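Long-range contacts in tRNA (cytosine(72)-C(5))-methyltransferase (Pyrococcus horikoshii, PDB 5ZVH), which transfers a methyl group from S-adenosyl-L-methionine to the C5 position of cytosine 72 in several tRNAs: residues E57-L62 with P166-L171; D268-D273 with G316-S321. All blocks are in the same frame, centred on the assembly; numbering follows the deposited sequence.

Contact 1: E57-L62 with P166-L171; sequences EGLKPL and PSLSEL
Leu59 is the bump of this contact, and the loop 166-171 supplies the hollow, walled by Leu171, Leu168 and Pro166. The CD1 methyl of Leu59 does most of the filling: it meets CD1 of Leu171 tip to tip at 3.6 Å, while CD2 of Leu168 comes at a slant to 3.8 Å from the same Leu59 CD1. The other branch, Leu59 CD2, turns to the ring of Pro166 and stays looser, 4.4 Å from Pro166 CB. Leu171 in turn offers its CD2 to Glu57, whose bent chain slides past it in the opposite direction; the nearest pair is Glu57 OE1 and Leu171 CD2, 3.7 Å apart. With CG of Glu57 beside the backbone N (chi1 -58°) and a second bend at chi2 of -82°, its CB, CG and CD all lie along that methyl. A Schellman motif with Gly58 as its C-prime residue ends helix 47-56, and a type I beta turn runs from Leu168 to Leu171, the N-cap of helix 172-175. Phe73 touches both Leu59 and Pro166. No hydrogen bond crosses between the two segments; the ferredoxin-like domain meets the chain following strand 154-161 mostly through methyl packing, with one carboxylate against a leucine methyl.

Contact 2: D268-D273 with G316-S321; sequences DKILLD and GVLVYS. With SFG (sinefungin), chain C.
The ring of Tyr320 takes Leu272 at its edge: Leu272 CD2 lies in the ring plane, 3.7 Å from Tyr320 CD1, the two side chains running alongside each other in the same direction. Tyr320 OH reaches beyond the pair to hydrogen-bond Glu329 O. The other flat group, the carboxylate of Asp273, is met by the hydroxyl of Ser321, which donates to OD1 (OG to OD1 2.7 Å) from the anti side, 35° out of plane; OD2 of Asp273 forms a salt bridge with Lys211. Asp273 CG stands opposite its own backbone N (chi1 -177°), which swings OD1 over to the neighbouring strand. Five backbone hydrogen bonds tie the parallel strands, the shortest from Leu272 N to Val319 O at 2.7 Å. Leu318 CD1 wedges against Ile270 CG2 (3.5 Å) and Leu272 CB, on the face where Ile270, Leu272 and Tyr320 pack against helix 291-311. On the other, the Leu271 and Val319 side chains cross at an angle, Leu271 CD1 3.6 Å from Val319 CG1, and the Lys269 amine pairs with Asp199. Such helix-flanked parallel strands are consistent with the Rossmann-like fold of class I methyltransferases, here with the S-adenosyl-L-methionine-binding Asp273 at the C-terminal end of its strand.

In the fold
Contact 2 is a buried strand pairing, contact 1 a surface packing of two loops. The strands of contact 2 belong to one catalytic-domain sheet, held by repeated backbone bonds and packed against helices. Contact 1 joins irregular chain, with about a third of the buried area and side-chain packing in place of backbone pairing. The two contacts share no helix or strand, and contact 1 closes along the chain before contact 2 opens. The centres of contacts 1 and 2 are 32 Å apart, and their nearest atoms about 19 Å. Contact 2 also differs in bringing Asp273 into the cofactor site, near the predicted nucleophile Cys323, whereas contact 1 is remote from the cofactor-binding and nucleophile residues.

Contact 1: E57-L62 with P166-L171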
# COMPACT_ATOMS: atom_id res chain seq x y z
N GLU A 57 -5.61 -23.46 -7.28
CA GLU A 57 -5.23 -22.60 -8.39
C GLU A 57 -3.73 -22.61 -8.66
O GLU A 57 -3.23 -21.82 -9.46
CB GLU A 57 -5.71 -21.17 -8.13
CG GLU A 57 -7.21 -21.05 -7.91
CD GLU A 57 -7.97 -21.02 -9.22
OE1 GLU A 57 -9.02 -20.33 -9.28
OE2 GLU A 57 -7.54 -21.69 -10.18
N GLY A 58 -3.01 -23.49 -7.98
CA GLY A 58 -1.58 -23.63 -8.17
C GLY A 58 -0.74 -22.59 -7.44
O GLY A 58 0.46 -22.46 -7.69
N LEU A 59 -1.36 -21.87 -6.51
CA LEU A 59 -0.65 -20.85 -5.74
C LEU A 59 -0.09 -21.44 -4.46
O LEU A 59 -0.60 -22.44 -3.95
CB LEU A 59 -1.58 -19.68 -5.42
CG LEU A 59 -2.27 -19.01 -6.61
CD1 LEU A 59 -3.08 -17.83 -6.15
CD2 LEU A 59 -1.23 -18.55 -7.61
N LYS A 60 0.97 -20.81 -3.94
CA LYS A 60 1.65 -21.33 -2.76
C LYS A 60 1.61 -20.37 -1.57
O LYS A 60 2.63 -19.80 -1.20
CB LYS A 60 3.11 -21.65 -3.10
CG LYS A 60 3.30 -22.79 -4.10
CD LYS A 60 4.78 -22.99 -4.44
CE LYS A 60 5.00 -24.21 -5.33
NZ LYS A 60 6.45 -24.46 -5.59
N PRO A 61 0.42 -20.19 -0.97
CA PRO A 61 0.29 -19.27 0.17
C PRO A 61 1.02 -19.77 1.42
O PRO A 61 1.05 -20.97 1.69
CB PRO A 61 -1.22 -19.24 0.41
CG PRO A 61 -1.66 -20.61 0.00
CD PRO A 61 -0.80 -20.98 -1.18
N LEU A 62 1.59 -18.83 2.16
CA LEU A 62 2.25 -19.16 3.41
C LEU A 62 1.57 -18.45 4.56
O LEU A 62 1.02 -17.35 4.38
CB LEU A 62 3.73 -18.80 3.35
CG LEU A 62 4.45 -19.41 2.14
CD1 LEU A 62 5.89 -18.96 2.07
CD2 LEU A 62 4.37 -20.92 2.20
N PRO A 166 2.11 -13.00 -7.78
CA PRO A 166 0.88 -13.63 -8.25
C PRO A 166 -0.20 -12.60 -8.56
O PRO A 166 -0.33 -11.61 -7.84
CB PRO A 166 0.46 -14.51 -7.07
CG PRO A 166 1.10 -13.88 -5.88
CD PRO A 166 2.40 -13.32 -6.37
N SER A 167 -0.97 -12.83 -9.61
CA SER A 167 -2.10 -11.98 -9.94
C SER A 167 -3.36 -12.58 -9.31
O SER A 167 -3.76 -13.69 -9.66
CB SER A 167 -2.26 -11.82 -11.45
OG SER A 167 -2.44 -13.08 -12.07
N LEU A 168 -3.95 -11.85 -8.38
CA LEU A 168 -5.04 -12.39 -7.58
C LEU A 168 -6.41 -11.83 -7.94
O LEU A 168 -7.43 -12.35 -7.48
CB LEU A 168 -4.76 -12.12 -6.11
CG LEU A 168 -3.35 -12.52 -5.71
CD1 LEU A 168 -3.07 -12.01 -4.33
CD2 LEU A 168 -3.21 -14.03 -5.78
N SER A 169 -6.43 -10.77 -8.73
CA SER A 169 -7.67 -10.08 -9.05
C SER A 169 -8.63 -10.95 -9.87
O SER A 169 -9.84 -10.82 -9.76
CB SER A 169 -7.37 -8.79 -9.81
OG SER A 169 -6.56 -9.04 -10.95
N GLU A 170 -8.08 -11.86 -10.68
CA GLU A 170 -8.90 -12.66 -11.57
C GLU A 170 -9.36 -14.00 -10.98
O GLU A 170 -10.04 -14.77 -11.64
CB GLU A 170 -8.15 -12.92 -12.88
CG GLU A 170 -7.75 -11.66 -13.64
CD GLU A 170 -8.95 -10.86 -14.12
OE1 GLU A 170 -9.96 -11.48 -14.54
OE2 GLU A 170 -8.88 -9.62 -14.09
N LEU A 171 -8.96 -14.28 -9.74
CA LEU A 171 -9.35 -15.53 -9.08
C LEU A 171 -10.80 -15.53 -8.63
O LEU A 171 -11.33 -14.50 -8.21
CB LEU A 171 -8.44 -15.79 -7.89
CG LEU A 171 -6.98 -16.05 -8.24
CD1 LEU A 171 -6.13 -16.06 -6.99
CD2 LEU A 171 -6.86 -17.37 -8.98

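Contact 2: D268-D273 with G316-S321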
# COMPACT_ATOMS: atom_id res chain seq x y z
N ASP A 268 -14.67 6.85 20.25
CA ASP A 268 -13.79 6.12 21.15
C ASP A 268 -12.52 5.67 20.44
O ASP A 268 -11.45 5.58 21.04
CB ASP A 268 -14.53 4.92 21.73
CG ASP A 268 -15.79 5.31 22.45
OD1 ASP A 268 -15.70 5.74 23.62
OD2 ASP A 268 -16.87 5.21 21.83
N LYS A 269 -12.66 5.39 19.15
CA LYS A 269 -11.56 4.88 18.35
C LYS A 269 -11.55 5.60 17.02
O LYS A 269 -12.56 5.64 16.31
CB LYS A 269 -11.68 3.36 18.13
CG LYS A 269 -11.72 2.53 19.39
CD LYS A 269 -10.35 2.49 20.05
CE LYS A 269 -10.39 1.71 21.35
NZ LYS A 269 -10.90 0.34 21.12
N ILE A 270 -10.40 6.17 16.69
CA ILE A 270 -10.22 6.80 15.40
C ILE A 270 -8.98 6.28 14.69
O ILE A 270 -7.87 6.33 15.23
CB ILE A 270 -10.12 8.32 15.53
CG1 ILE A 270 -11.49 8.92 15.86
CG2 ILE A 270 -9.60 8.91 14.25
CD1 ILE A 270 -11.49 10.43 15.90
N LEU A 271 -9.17 5.78 13.47
CA LEU A 271 -8.04 5.43 12.62
C LEU A 271 -7.78 6.56 11.63
O LEU A 271 -8.69 6.99 10.91
CB LEU A 271 -8.30 4.12 11.87
CG LEU A 271 -7.25 3.79 10.80
CD1 LEU A 271 -5.86 3.68 11.41
CD2 LEU A 271 -7.62 2.52 10.08
N LEU A 272 -6.55 7.06 11.63
CA LEU A 272 -6.14 8.07 10.66
C LEU A 272 -5.00 7.53 9.80
O LEU A 272 -3.82 7.64 10.15
CB LEU A 272 -5.73 9.37 11.35
CG LEU A 272 -5.17 10.48 10.45
CD1 LEU A 272 -6.08 10.77 9.26
CD2 LEU A 272 -4.90 11.74 11.24
N ASP A 273 -5.37 6.90 8.69
CA ASP A 273 -4.40 6.42 7.73
C ASP A 273 -4.19 7.54 6.72
O ASP A 273 -4.83 7.58 5.67
CB ASP A 273 -4.88 5.12 7.07
CG ASP A 273 -3.87 4.55 6.11
OD1 ASP A 273 -2.66 4.57 6.43
OD2 ASP A 273 -4.28 4.04 5.05
N GLY A 316 -10.01 8.29 24.79
CA GLY A 316 -10.16 7.73 23.47
C GLY A 316 -8.82 7.41 22.81
O GLY A 316 -7.77 7.88 23.27
N VAL A 317 -8.86 6.62 21.75
CA VAL A 317 -7.65 6.15 21.10
C VAL A 317 -7.56 6.54 19.62
O VAL A 317 -8.51 6.34 18.85
CB VAL A 317 -7.53 4.62 21.21
CG1 VAL A 317 -6.33 4.10 20.42
CG2 VAL A 317 -7.45 4.21 22.68
N LEU A 318 -6.41 7.07 19.23
CA LEU A 318 -6.12 7.37 17.83
C LEU A 318 -4.97 6.52 17.32
O LEU A 318 -3.92 6.44 17.96
CB LEU A 318 -5.79 8.85 17.64
CG LEU A 318 -5.18 9.22 16.28
CD1 LEU A 318 -6.21 9.14 15.16
CD2 LEU A 318 -4.53 10.60 16.29
N VAL A 319 -5.16 5.88 16.18
CA VAL A 319 -4.07 5.21 15.49
C VAL A 319 -3.76 5.99 14.21
O VAL A 319 -4.61 6.14 13.33
CB VAL A 319 -4.39 3.74 15.16
CG1 VAL A 319 -3.44 3.20 14.09
CG2 VAL A 319 -4.31 2.89 16.42
N TYR A 320 -2.54 6.50 14.15
CA TYR A 320 -2.07 7.27 13.01
C TYR A 320 -1.09 6.43 12.18
O TYR A 320 -0.15 5.85 12.72
CB TYR A 320 -1.41 8.56 13.50
CG TYR A 320 -0.78 9.44 12.45
CD1 TYR A 320 -1.54 10.36 11.73
CD2 TYR A 320 0.59 9.40 12.22
CE1 TYR A 320 -0.96 11.19 10.79
CE2 TYR A 320 1.18 10.22 11.28
CZ TYR A 320 0.40 11.12 10.57
OH TYR A 320 0.99 11.93 9.63
N SER A 321 -1.33 6.34 10.88
CA SER A 321 -0.44 5.55 10.03
C SER A 321 -0.16 6.21 8.68
O SER A 321 -1.00 6.92 8.13
CB SER A 321 -1.02 4.14 9.82
OG SER A 321 -2.25 4.17 9.11
N SFG C . -6.37 3.56 4.39
CA SFG C . -7.07 3.40 3.17
C SFG C . -7.28 1.91 2.92
O SFG C . -7.67 1.48 1.81
OXT SFG C . -7.08 1.09 3.84
CB SFG C . -6.28 4.09 2.03
CG SFG C . -6.06 5.61 2.36
CD SFG C . -5.71 6.38 1.08
NE SFG C . -4.45 6.01 0.67
C5' SFG C . -5.76 7.90 1.32
C4' SFG C . -7.23 8.37 1.31
O4' SFG C . -7.36 9.55 1.90
C3' SFG C . -7.73 8.57 -0.11
O3' SFG C . -8.81 7.78 -0.31
C2' SFG C . -8.17 10.07 -0.17
O2' SFG C . -9.39 10.21 -1.04
C1' SFG C . -8.47 10.34 1.05
N9 SFG C . -8.36 11.76 1.32
C8 SFG C . -7.39 12.60 0.91
N7 SFG C . -7.67 13.84 1.41
C5 SFG C . -8.81 13.75 2.13
C6 SFG C . -9.53 14.69 2.85
N6 SFG C . -9.30 16.10 3.06
N1 SFG C . -10.65 14.33 3.50
C2 SFG C . -11.08 13.02 3.45
N3 SFG C . -10.38 12.10 2.75
C4 SFG C . -9.23 12.47 2.09